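Local coordinates for Rod shape-determining protein (MreC) (Helicobacter pylori, PDB 5LP5) that binds the cell-wall enzyme PBP2 and probably serves as a scaffold of the rod-shape elongation machinery of this bacterium, at residues G205-E217 with Y222-G234. Residues are numbered along the deposited sequence; the frame is centred on the assembly and turned at random.
Sequences GAGVFVGEVSSIE and YKSAVLKNAFLSG
Lys228 lays its aliphatic chain over Ser214, CD standing 3.6 Å from the serine CB, and runs on across the backbone with CE close to Val213 O. Its CG sits between the backbone N and the carbonyl carbon (chi1 62°), and from there the chain runs extended, bringing NZ to a water that also donates to Ser214 O. Glu212 reaches out beside it without a salt bridge, OE1 staying 5.1 Å from Lys228 NZ, and crosses the amide of Asn229 with the two planes turned 45° apart; Glu212 OE1 remains 3.6 Å from Asn229 ND2, a contact and not a hydrogen bond. Beneath these side chains the backbones of Glu212 and Lys228 exchange two hydrogen bonds, that from Lys228 N to Glu212 O being nearly straight at 164°.

The segments are the two arms of an antiparallel β-hairpin in one of the chain's two six-stranded barrels, within the MreC barrel core, and they show how a classic β bulge resets register. Ser214 and Ser215 both face Val226, whose carbonyl O accepts a 2.8 Å bond from Ser214 N and a weak one from Ser215 N. The extra residue turns Ser215 onto the same face as Val226, where its OG rests 3.5 Å from Val226 CB. Farther along that face the carboxylate of Glu217 crosses the valine, OE2 lying against CG2, while OE1 is hydrogen-bonded to His219 NE2; Ser224 OG hydrogen-bonds Asp181 OD1.

Ile216 and Ala225 point to the other face. Val213 and Leu227 splay apart: Val213 CG1 approaches the methyl of Ala225, whereas Leu227 CD1 meets Val210 CG1 at 3.8 Å, both side chains also packing on Val195 of strand 194-197. Near the turn, Ile216 CG2 touches Lys223 CD; the lysine then bends at chi3, taking NZ to the carbonyls of Pro185 and Ala187.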
loop_
_atom_site.group_PDB
_atom_site.type_symbol
_atom_site.label_atom_id
_atom_site.label_comp_id
_atom_site.label_asym_id
_atom_site.label_seq_id
_atom_site.Cartn_x
_atom_site.Cartn_y
_atom_site.Cartn_z
ATOM N N GLY C 205 -28.137 -7.316 -5.486
ATOM C CA GLY C 205 -27.599 -8.605 -5.113
ATOM C C GLY C 205 -26.380 -8.924 -5.954
ATOM O O GLY C 205 -26.108 -8.257 -6.958
ATOM N N ALA C 206 -25.650 -9.949 -5.550
ATOM C CA ALA C 206 -24.452 -10.341 -6.256
ATOM C C ALA C 206 -24.767 -10.995 -7.607
ATOM O O ALA C 206 -25.806 -11.665 -7.782
ATOM C CB ALA C 206 -23.655 -11.304 -5.408
ATOM N N GLY C 207 -23.856 -10.793 -8.545
ATOM C CA GLY C 207 -23.845 -11.569 -9.780
ATOM C C GLY C 207 -24.626 -11.030 -10.964
ATOM O O GLY C 207 -24.715 -11.689 -11.979
ATOM N N VAL C 208 -25.179 -9.832 -10.848
ATOM C CA VAL C 208 -25.870 -9.210 -11.965
ATOM C C VAL C 208 -24.843 -8.662 -12.917
ATOM O O VAL C 208 -23.840 -8.109 -12.477
ATOM C CB VAL C 208 -26.795 -8.085 -11.499
ATOM C CG1 VAL C 208 -27.478 -7.432 -12.674
ATOM C CG2 VAL C 208 -27.842 -8.629 -10.546
ATOM N N PHE C 209 -25.070 -8.804 -14.216
ATOM C CA PHE C 209 -24.069 -8.435 -15.230
ATOM C C PHE C 209 -23.971 -6.915 -15.380
ATOM O O PHE C 209 -24.968 -6.206 -15.391
ATOM C CB PHE C 209 -24.387 -9.058 -16.583
ATOM C CG PHE C 209 -23.415 -8.700 -17.678
ATOM C CD1 PHE C 209 -22.216 -9.376 -17.792
ATOM C CD2 PHE C 209 -23.705 -7.716 -18.606
ATOM C CE1 PHE C 209 -21.306 -9.064 -18.814
ATOM C CE2 PHE C 209 -22.805 -7.391 -19.617
ATOM C CZ PHE C 209 -21.597 -8.071 -19.721
ATOM N N VAL C 210 -22.750 -6.419 -15.489
ATOM C CA VAL C 210 -22.517 -5.000 -15.687
ATOM C C VAL C 210 -21.856 -4.733 -17.026
ATOM O O VAL C 210 -22.376 -3.931 -17.814
ATOM C CB VAL C 210 -21.647 -4.418 -14.567
ATOM C CG1 VAL C 210 -21.366 -2.955 -14.826
ATOM C CG2 VAL C 210 -22.380 -4.546 -13.250
ATOM N N GLY C 211 -20.717 -5.397 -17.265
ATOM C CA GLY C 211 -19.929 -5.183 -18.496
ATOM C C GLY C 211 -18.641 -5.974 -18.528
ATOM O O GLY C 211 -18.498 -6.942 -17.800
ATOM N N GLU C 212 -17.718 -5.572 -19.385
ATOM C CA GLU C 212 -16.441 -6.269 -19.550
ATOM C C GLU C 212 -15.303 -5.263 -19.589
ATOM O O GLU C 212 -15.467 -4.165 -20.107
ATOM C CB GLU C 212 -16.424 -7.075 -20.860
ATOM C CG GLU C 212 -17.474 -8.176 -20.922
ATOM C CD GLU C 212 -17.630 -8.843 -22.269
ATOM O OE1 GLU C 212 -16.652 -8.811 -23.079
ATOM O OE2 GLU C 212 -18.741 -9.419 -22.457
ATOM N N VAL C 213 -14.147 -5.649 -19.068
ATOM C CA VAL C 213 -13.020 -4.737 -19.005
ATOM C C VAL C 213 -12.467 -4.494 -20.408
ATOM O O VAL C 213 -12.160 -5.438 -21.117
ATOM C CB VAL C 213 -11.912 -5.291 -18.104
ATOM C CG1 VAL C 213 -10.703 -4.342 -18.077
ATOM C CG2 VAL C 213 -12.458 -5.503 -16.702
ATOM N N SER C 214 -12.375 -3.234 -20.824
ATOM C CA SER C 214 -11.823 -2.926 -22.138
ATOM C C SER C 214 -10.416 -2.334 -22.052
ATOM O O SER C 214 -9.581 -2.609 -22.908
ATOM C CB SER C 214 -12.757 -2.038 -22.944
ATOM O OG SER C 214 -12.406 -0.704 -22.870
ATOM N N SER C 215 -10.137 -1.540 -21.025
ATOM C CA SER C 215 -8.785 -0.993 -20.820
ATOM C C SER C 215 -8.585 -0.730 -19.333
ATOM O O SER C 215 -9.523 -0.839 -18.548
ATOM C CB SER C 215 -8.564 0.293 -21.625
ATOM O OG SER C 215 -9.311 1.377 -21.067
ATOM N N ILE C 216 -7.350 -0.421 -18.958
ATOM C CA ILE C 216 -6.951 -0.334 -17.563
ATOM C C ILE C 216 -5.973 0.825 -17.348
ATOM O O ILE C 216 -4.911 0.844 -17.938
ATOM C CB ILE C 216 -6.268 -1.637 -17.126
ATOM C CG1 ILE C 216 -7.238 -2.822 -17.338
ATOM C CG2 ILE C 216 -5.823 -1.521 -15.678
ATOM C CD1 ILE C 216 -6.692 -4.198 -17.021
ATOM N N GLU C 217 -6.334 1.777 -16.498
ATOM C CA GLU C 217 -5.499 2.943 -16.185
ATOM C C GLU C 217 -4.772 2.694 -14.864
ATOM O O GLU C 217 -5.366 2.187 -13.911
ATOM C CB GLU C 217 -6.352 4.212 -16.029
ATOM C CG GLU C 217 -7.334 4.546 -17.149
ATOM C CD GLU C 217 -8.430 5.542 -16.700
ATOM O OE1 GLU C 217 -8.406 6.089 -15.585
ATOM O OE2 GLU C 217 -9.371 5.812 -17.460
ATOM N N TYR C 222 -4.008 2.977 -6.853
ATOM C CA TYR C 222 -5.111 2.168 -7.292
ATOM C C TYR C 222 -5.144 2.179 -8.828
ATOM O O TYR C 222 -4.429 2.953 -9.470
ATOM C CB TYR C 222 -6.412 2.733 -6.714
ATOM C CG TYR C 222 -6.855 4.041 -7.326
ATOM C CD1 TYR C 222 -7.834 4.068 -8.315
ATOM C CD2 TYR C 222 -6.297 5.250 -6.919
ATOM C CE1 TYR C 222 -8.263 5.262 -8.866
ATOM C CE2 TYR C 222 -6.719 6.458 -7.464
ATOM C CZ TYR C 222 -7.687 6.454 -8.445
ATOM O OH TYR C 222 -8.087 7.640 -8.992
ATOM N N LYS C 223 -5.977 1.306 -9.396
ATOM C CA LYS C 223 -6.183 1.235 -10.833
ATOM C C LYS C 223 -7.641 1.389 -11.140
ATOM O O LYS C 223 -8.481 1.199 -10.279
ATOM C CB LYS C 223 -5.775 -0.135 -11.351
ATOM C CG LYS C 223 -4.281 -0.337 -11.535
ATOM C CD LYS C 223 -3.964 -1.729 -12.098
ATOM C CE LYS C 223 -4.467 -2.863 -11.206
ATOM N NZ LYS C 223 -3.745 -4.134 -11.455
ATOM N N SER C 224 -7.925 1.711 -12.396
ATOM C CA SER C 224 -9.283 1.815 -12.894
ATOM C C SER C 224 -9.452 0.900 -14.089
ATOM O O SER C 224 -8.488 0.556 -14.749
ATOM C CB SER C 224 -9.581 3.254 -13.345
ATOM O OG SER C 224 -9.697 4.162 -12.265
ATOM N N ALA C 225 -10.694 0.540 -14.371
ATOM C CA ALA C 225 -11.014 -0.274 -15.520
ATOM C C ALA C 225 -12.151 0.363 -16.262
ATOM O O ALA C 225 -13.214 0.602 -15.700
ATOM C CB ALA C 225 -11.410 -1.684 -15.093
ATOM N N VAL C 226 -11.935 0.643 -17.535
ATOM C CA VAL C 226 -12.984 1.169 -18.375
ATOM C C VAL C 226 -13.722 0.004 -18.970
ATOM O O VAL C 226 -13.089 -0.940 -19.435
ATOM C CB VAL C 226 -12.403 2.022 -19.517
ATOM C CG1 VAL C 226 -13.530 2.582 -20.387
ATOM C CG2 VAL C 226 -11.551 3.150 -18.941
ATOM N N LEU C 227 -15.048 0.069 -18.970
ATOM C CA LEU C 227 -15.866 -1.068 -19.412
ATOM C C LEU C 227 -16.340 -0.913 -20.828
ATOM O O LEU C 227 -16.473 0.184 -21.312
ATOM C CB LEU C 227 -17.093 -1.247 -18.513
ATOM C CG LEU C 227 -16.783 -1.359 -17.036
ATOM C CD1 LEU C 227 -18.041 -1.727 -16.281
ATOM C CD2 LEU C 227 -15.734 -2.412 -16.766
ATOM N N LYS C 228 -16.625 -2.037 -21.463
ATOM C CA LYS C 228 -17.340 -2.072 -22.722
ATOM C C LYS C 228 -18.525 -3.041 -22.545
ATOM O O LYS C 228 -18.599 -3.729 -21.529
ATOM C CB LYS C 228 -16.410 -2.528 -23.836
ATOM C CG LYS C 228 -15.849 -3.932 -23.649
ATOM C CD LYS C 228 -14.908 -4.354 -24.760
ATOM C CE LYS C 228 -14.009 -5.506 -24.293
ATOM N NZ LYS C 228 -13.011 -5.974 -25.321
ATOM N N ASN C 229 -19.450 -3.081 -23.500
ATOM C CA ASN C 229 -20.643 -3.903 -23.382
ATOM C C ASN C 229 -21.457 -3.611 -22.122
ATOM O O ASN C 229 -22.198 -4.490 -21.650
ATOM C CB ASN C 229 -20.283 -5.382 -23.370
ATOM C CG ASN C 229 -19.854 -5.873 -24.705
ATOM O OD1 ASN C 229 -20.620 -5.774 -25.663
ATOM N ND2 ASN C 229 -18.620 -6.399 -24.798
ATOM N N ALA C 230 -21.328 -2.402 -21.572
ATOM C CA ALA C 230 -22.171 -2.001 -20.458
ATOM C C ALA C 230 -23.299 -1.163 -21.010
ATOM O O ALA C 230 -23.172 -0.595 -22.102
ATOM C CB ALA C 230 -21.388 -1.208 -19.436
ATOM N N PHE C 231 -24.393 -1.081 -20.260
ATOM C CA PHE C 231 -25.489 -0.224 -20.659
ATOM C C PHE C 231 -25.080 1.231 -20.590
ATOM O O PHE C 231 -24.617 1.696 -19.556
ATOM C CB PHE C 231 -26.717 -0.418 -19.758
ATOM C CG PHE C 231 -27.782 0.606 -20.003
ATOM C CD1 PHE C 231 -28.601 0.508 -21.113
ATOM C CD2 PHE C 231 -27.921 1.706 -19.167
ATOM C CE1 PHE C 231 -29.551 1.477 -21.378
ATOM C CE2 PHE C 231 -28.848 2.676 -19.428
ATOM C CZ PHE C 231 -29.689 2.550 -20.513
ATOM N N LEU C 232 -25.251 1.946 -21.698
ATOM C CA LEU C 232 -25.189 3.424 -21.699
ATOM C C LEU C 232 -26.433 4.078 -22.320
ATOM O O LEU C 232 -27.307 4.529 -21.611
ATOM C CB LEU C 232 -23.909 3.964 -22.415
ATOM C CG LEU C 232 -22.575 3.783 -21.692
ATOM C CD1 LEU C 232 -21.412 4.239 -22.545
ATOM C CD2 LEU C 232 -22.586 4.539 -20.368
ATOM N N SER C 233 -26.465 4.146 -23.652
ATOM C CA SER C 233 -27.316 5.041 -24.402
ATOM C C SER C 233 -28.382 4.195 -25.075
ATOM O O SER C 233 -29.004 4.692 -25.983
ATOM C CB SER C 233 -26.424 5.728 -25.506
ATOM O OG SER C 233 -26.620 7.133 -25.781
ATOM N N GLY C 234 -28.608 2.941 -24.656
ATOM C CA GLY C 234 -29.380 1.996 -25.475
ATOM C C GLY C 234 -30.848 1.870 -25.100
ATOM O O GLY C 234 -31.170 1.395 -24.014
HETATM O O HOH W 1 -10.989 -3.711 -25.528
#